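Local structure of putative ATP binding component of ABC-transporter (Escherichia coli, 2R5O) at residues C86-L96 / Y139-P150. The protein is the C-terminal, carbohydrate-binding domain of an ABC transporter component that is involved in O-antigen polysaccharide export and as a whole probably hydrolyses ATP. Residues are numbered along the deposited sequence; the frame is centred on the assembly and turned at random. Where two conformers were deposited one is given.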
loop_
_atom_site.group_PDB
_atom_site.type_symbol
_atom_site.label_atom_id
_atom_site.label_comp_id
_atom_site.label_asym_id
_atom_site.label_seq_id
_atom_site.Cartn_x
_atom_site.Cartn_y
_atom_site.Cartn_z
ATOM N N CYS A 86 -30.212 -1.012 6.956
ATOM C CA CYS A 86 -28.867 -0.584 6.601
ATOM C C CYS A 86 -27.868 -1.734 6.681
ATOM O O CYS A 86 -27.366 -2.061 7.756
ATOM C CB CYS A 86 -28.418 0.570 7.501
ATOM S SG CYS A 86 -26.780 1.262 7.120
ATOM N N VAL A 87 -27.607 -2.374 5.552
ATOM C CA VAL A 87 -26.688 -3.513 5.517
ATOM C C VAL A 87 -25.343 -3.003 5.002
ATOM O O VAL A 87 -25.285 -2.121 4.135
ATOM C CB VAL A 87 -27.209 -4.714 4.712
ATOM C CG1 VAL A 87 -28.576 -5.135 5.261
ATOM C CG2 VAL A 87 -27.350 -4.406 3.211
ATOM N N VAL A 88 -24.274 -3.583 5.529
ATOM C CA VAL A 88 -22.941 -3.065 5.338
ATOM C C VAL A 88 -22.009 -4.237 5.055
ATOM O O VAL A 88 -21.534 -4.919 5.964
ATOM C CB VAL A 88 -22.481 -2.329 6.600
ATOM C CG1 VAL A 88 -21.073 -1.804 6.433
ATOM C CG2 VAL A 88 -23.438 -1.157 6.908
ATOM N N PRO A 89 -21.768 -4.515 3.769
ATOM C CA PRO A 89 -20.760 -5.494 3.388
ATOM C C PRO A 89 -19.367 -4.947 3.611
ATOM O O PRO A 89 -19.166 -3.738 3.540
ATOM C CB PRO A 89 -21.013 -5.719 1.907
ATOM C CG PRO A 89 -21.676 -4.479 1.462
ATOM C CD PRO A 89 -22.480 -3.961 2.606
ATOM N N GLY A 90 -18.392 -5.820 3.811
ATOM C CA GLY A 90 -17.029 -5.390 3.997
ATOM C C GLY A 90 -16.023 -6.425 3.583
ATOM O O GLY A 90 -16.345 -7.604 3.419
ATOM N N ILE A 91 -14.780 -5.977 3.500
ATOM C CA ILE A 91 -13.650 -6.829 3.173
ATOM C C ILE A 91 -12.466 -6.530 4.104
ATOM O O ILE A 91 -12.304 -5.390 4.590
ATOM C CB ILE A 91 -13.191 -6.618 1.723
ATOM C CG1 ILE A 91 -12.901 -5.144 1.399
ATOM C CG2 ILE A 91 -14.181 -7.237 0.761
ATOM C CD1 ILE A 91 -12.166 -5.023 0.065
ATOM N N LEU A 92 -11.617 -7.544 4.294
ATOM C CA LEU A 92 -10.338 -7.444 4.995
ATOM C C LEU A 92 -9.301 -8.185 4.147
ATOM O O LEU A 92 -9.592 -9.223 3.601
ATOM C CB LEU A 92 -10.377 -8.084 6.383
ATOM C CG LEU A 92 -11.511 -7.689 7.326
ATOM C CD1 LEU A 92 -11.498 -8.645 8.547
ATOM C CD2 LEU A 92 -11.382 -6.260 7.786
ATOM N N ILE A 93 -8.082 -7.638 4.092
ATOM C CA ILE A 93 -6.951 -8.263 3.426
ATOM C C ILE A 93 -5.790 -8.249 4.412
ATOM O O ILE A 93 -5.449 -7.199 4.965
ATOM C CB ILE A 93 -6.583 -7.544 2.118
ATOM C CG1 ILE A 93 -7.782 -7.508 1.148
ATOM C CG2 ILE A 93 -5.372 -8.213 1.472
ATOM C CD1 ILE A 93 -7.537 -6.693 -0.114
ATOM N N LYS A 94 -5.175 -9.415 4.581
ATOM C CA LYS A 94 -4.108 -9.609 5.556
ATOM C C LYS A 94 -2.991 -10.430 4.926
ATOM O O LYS A 94 -3.199 -11.158 3.954
ATOM C CB LYS A 94 -4.640 -10.320 6.807
ATOM C CG LYS A 94 -5.827 -9.597 7.448
ATOM C CD LYS A 94 -6.398 -10.245 8.730
ATOM C CE LYS A 94 -5.511 -10.021 9.917
ATOM N NZ LYS A 94 -6.225 -10.473 11.150
ATOM N N THR A 95 -1.785 -10.303 5.470
ATOM C CA THR A 95 -0.700 -11.211 5.095
ATOM C C THR A 95 -0.914 -12.549 5.799
ATOM O O THR A 95 -1.726 -12.675 6.713
ATOM C CB THR A 95 0.685 -10.700 5.533
ATOM O OG1 THR A 95 0.748 -10.697 6.956
ATOM C CG2 THR A 95 1.005 -9.315 4.939
ATOM N N LEU A 96 -0.114 -13.549 5.431
ATOM C CA LEU A 96 -0.148 -14.864 6.108
ATOM C C LEU A 96 0.241 -14.800 7.565
ATOM O O LEU A 96 -0.290 -15.573 8.346
ATOM C CB LEU A 96 0.736 -15.882 5.383
ATOM C CG LEU A 96 0.394 -16.129 3.910
ATOM C CD1 LEU A 96 1.369 -17.163 3.359
ATOM C CD2 LEU A 96 -1.051 -16.626 3.767
ATOM N N TYR A 139 -1.923 -13.728 0.206
ATOM C CA TYR A 139 -2.663 -12.884 1.124
ATOM C C TYR A 139 -3.994 -13.570 1.438
ATOM O O TYR A 139 -4.485 -14.426 0.695
ATOM C CB TYR A 139 -2.870 -11.502 0.490
ATOM C CG TYR A 139 -1.553 -10.847 0.117
ATOM C CD1 TYR A 139 -0.811 -10.138 1.045
ATOM C CD2 TYR A 139 -1.014 -11.009 -1.151
ATOM C CE1 TYR A 139 0.385 -9.570 0.734
ATOM C CE2 TYR A 139 0.193 -10.435 -1.496
ATOM C CZ TYR A 139 0.903 -9.714 -0.534
ATOM O OH TYR A 139 2.110 -9.134 -0.826
ATOM N N LEU A 140 -4.591 -13.145 2.540
ATOM C CA LEU A 140 -5.835 -13.685 3.032
ATOM C C LEU A 140 -6.935 -12.664 2.940
ATOM O O LEU A 140 -6.801 -11.538 3.466
ATOM C CB LEU A 140 -5.699 -14.124 4.484
ATOM C CG LEU A 140 -4.593 -15.138 4.787
ATOM C CD1 LEU A 140 -4.474 -15.419 6.258
ATOM C CD2 LEU A 140 -4.811 -16.431 4.003
ATOM N N LEU A 141 -8.023 -13.039 2.276
ATOM C CA LEU A 141 -9.189 -12.179 2.077
ATOM C C LEU A 141 -10.341 -12.666 2.937
ATOM O O LEU A 141 -10.591 -13.868 3.053
ATOM C CB LEU A 141 -9.600 -12.205 0.596
ATOM C CG LEU A 141 -10.883 -11.482 0.186
ATOM C CD1 LEU A 141 -10.789 -9.993 0.381
ATOM C CD2 LEU A 141 -11.214 -11.832 -1.268
ATOM N N SER A 142 -11.061 -11.705 3.507
ATOM C CA SER A 142 -12.327 -11.919 4.225
ATOM C C SER A 142 -13.451 -11.130 3.567
ATOM O O SER A 142 -13.238 -10.000 3.148
ATOM C CB SER A 142 -12.207 -11.370 5.662
ATOM O OG SER A 142 -11.108 -11.933 6.356
ATOM N N PHE A 143 -14.645 -11.732 3.516
ATOM C CA PHE A 143 -15.862 -11.043 3.151
ATOM C C PHE A 143 -16.793 -11.096 4.358
ATOM O O PHE A 143 -16.923 -12.170 4.973
ATOM C CB PHE A 143 -16.585 -11.711 1.993
ATOM C CG PHE A 143 -16.024 -11.458 0.614
ATOM C CD1 PHE A 143 -16.048 -10.212 0.063
ATOM C CD2 PHE A 143 -15.559 -12.504 -0.156
ATOM C CE1 PHE A 143 -15.666 -10.005 -1.229
ATOM C CE2 PHE A 143 -15.125 -12.301 -1.452
ATOM C CZ PHE A 143 -15.183 -11.038 -1.989
ATOM N N GLY A 144 -17.467 -10.001 4.680
ATOM C CA GLY A 144 -18.421 -9.962 5.772
ATOM C C GLY A 144 -19.657 -9.177 5.418
ATOM O O GLY A 144 -19.620 -8.311 4.544
ATOM N N ILE A 145 -20.764 -9.473 6.107
ATOM C CA ILE A 145 -22.010 -8.690 6.010
ATOM C C ILE A 145 -22.496 -8.415 7.438
ATOM O O ILE A 145 -22.573 -9.329 8.261
ATOM C CB ILE A 145 -23.086 -9.395 5.101
ATOM C CG1 ILE A 145 -24.328 -8.529 4.901
ATOM C CG2 ILE A 145 -23.451 -10.736 5.604
ATOM C CD1 ILE A 145 -24.109 -7.347 3.986
ATOM N N SER A 146 -22.813 -7.149 7.702
ATOM C CA SER A 146 -23.303 -6.669 8.978
ATOM C C SER A 146 -24.473 -5.757 8.743
ATOM O O SER A 146 -24.775 -5.417 7.606
ATOM C CB SER A 146 -22.176 -5.942 9.718
ATOM O OG SER A 146 -21.008 -6.761 9.814
ATOM N N ALA A 147 -25.158 -5.375 9.809
ATOM C CA ALA A 147 -26.291 -4.461 9.681
ATOM C C ALA A 147 -26.380 -3.528 10.872
ATOM O O ALA A 147 -26.106 -3.914 11.998
ATOM C CB ALA A 147 -27.584 -5.223 9.546
ATOM N N GLY A 148 -26.796 -2.294 10.611
ATOM C CA GLY A 148 -27.062 -1.317 11.667
ATOM C C GLY A 148 -26.472 0.049 11.363
ATOM O O GLY A 148 -26.492 0.495 10.216
ATOM N N ASN A 149 -25.990 0.718 12.406
ATOM C CA ASN A 149 -25.307 2.012 12.287
ATOM C C ASN A 149 -23.804 1.758 12.300
ATOM O O ASN A 149 -23.264 1.334 13.313
ATOM C CB ASN A 149 -25.704 2.909 13.473
ATOM C CG ASN A 149 -27.222 3.093 13.608
ATOM O OD1 ASN A 149 -27.776 3.015 14.713
ATOM N ND2 ASN A 149 -27.895 3.337 12.486
ATOM N N PRO A 150 -23.112 1.950 11.163
ATOM C CA PRO A 150 -21.701 1.471 11.058
ATOM C C PRO A 150 -20.692 1.984 12.114
ATOM O O PRO A 150 -19.754 1.282 12.511
ATOM C CB PRO A 150 -21.291 1.853 9.633
ATOM C CG PRO A 150 -22.455 2.616 9.027
ATOM C CD PRO A 150 -23.633 2.528 9.914
HETATM O O HOH W 1 -19.615 -6.326 7.427
#
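Leu140, Tyr139 and Val88 give up the most surface where strands 86-95 and 139-147 pair antiparallel, a case of one backbone ladder serving two unlike faces. At one end Leu140 N reaches Lys94 O over 2.8 Å in a nearly straight bond (174°), and the Lys94 amide returns to Leu140 O, lying in the plane of that carbonyl. Beyond this pair Leu140 CD2 meets Leu96 CD2 at 3.8 Å, the two leucines crossing at about a right angle. Lys94 O also lies near the plane of the Tyr139 ring, at its edge, and 3.5 Å from Tyr139 CB. With CG placed beside its own backbone N (chi1 -57°), Tyr139 CD1 also comes within 4.2 Å of Thr95 CA, while the hydroxyl is bonded to Asn135 O.

Near the other end, Val88 N donates to Ser146 O at 2.8 Å. The return bond from Ser146 N to Val88 O is more bent, its donor standing above the carbonyl plane; a water donates to that same oxygen and also bonds Ser146 OG. Val88 CG2 lies 4.4 Å from Pro150 CG, beyond the corner at Gly148.

Midway, Gly90 and Gly144 exchange two backbone hydrogen bonds. Val88, Leu92, Leu140, Ser142 and Ser146 share one face of the sheet. On the reverse face Ile91 and Phe143 lie side by side, Ile91 CG2 being 3.6 Å from Phe143 CD1, and Ile145, crossing Pro89 obliquely, brings CD1 to 3.7 Å from Pro89 N.

In this immunoglobulin-fold domain Pro89, Leu141 and Phe143 pack on strand 71-80 of the other sheet, whereas Ser142 OG bonds Asp162 N of strand 153-169, the neighbour of 137-147. Strand 100-105 flanks 84-95, and Phe184 of the second subunit packs on Pro89.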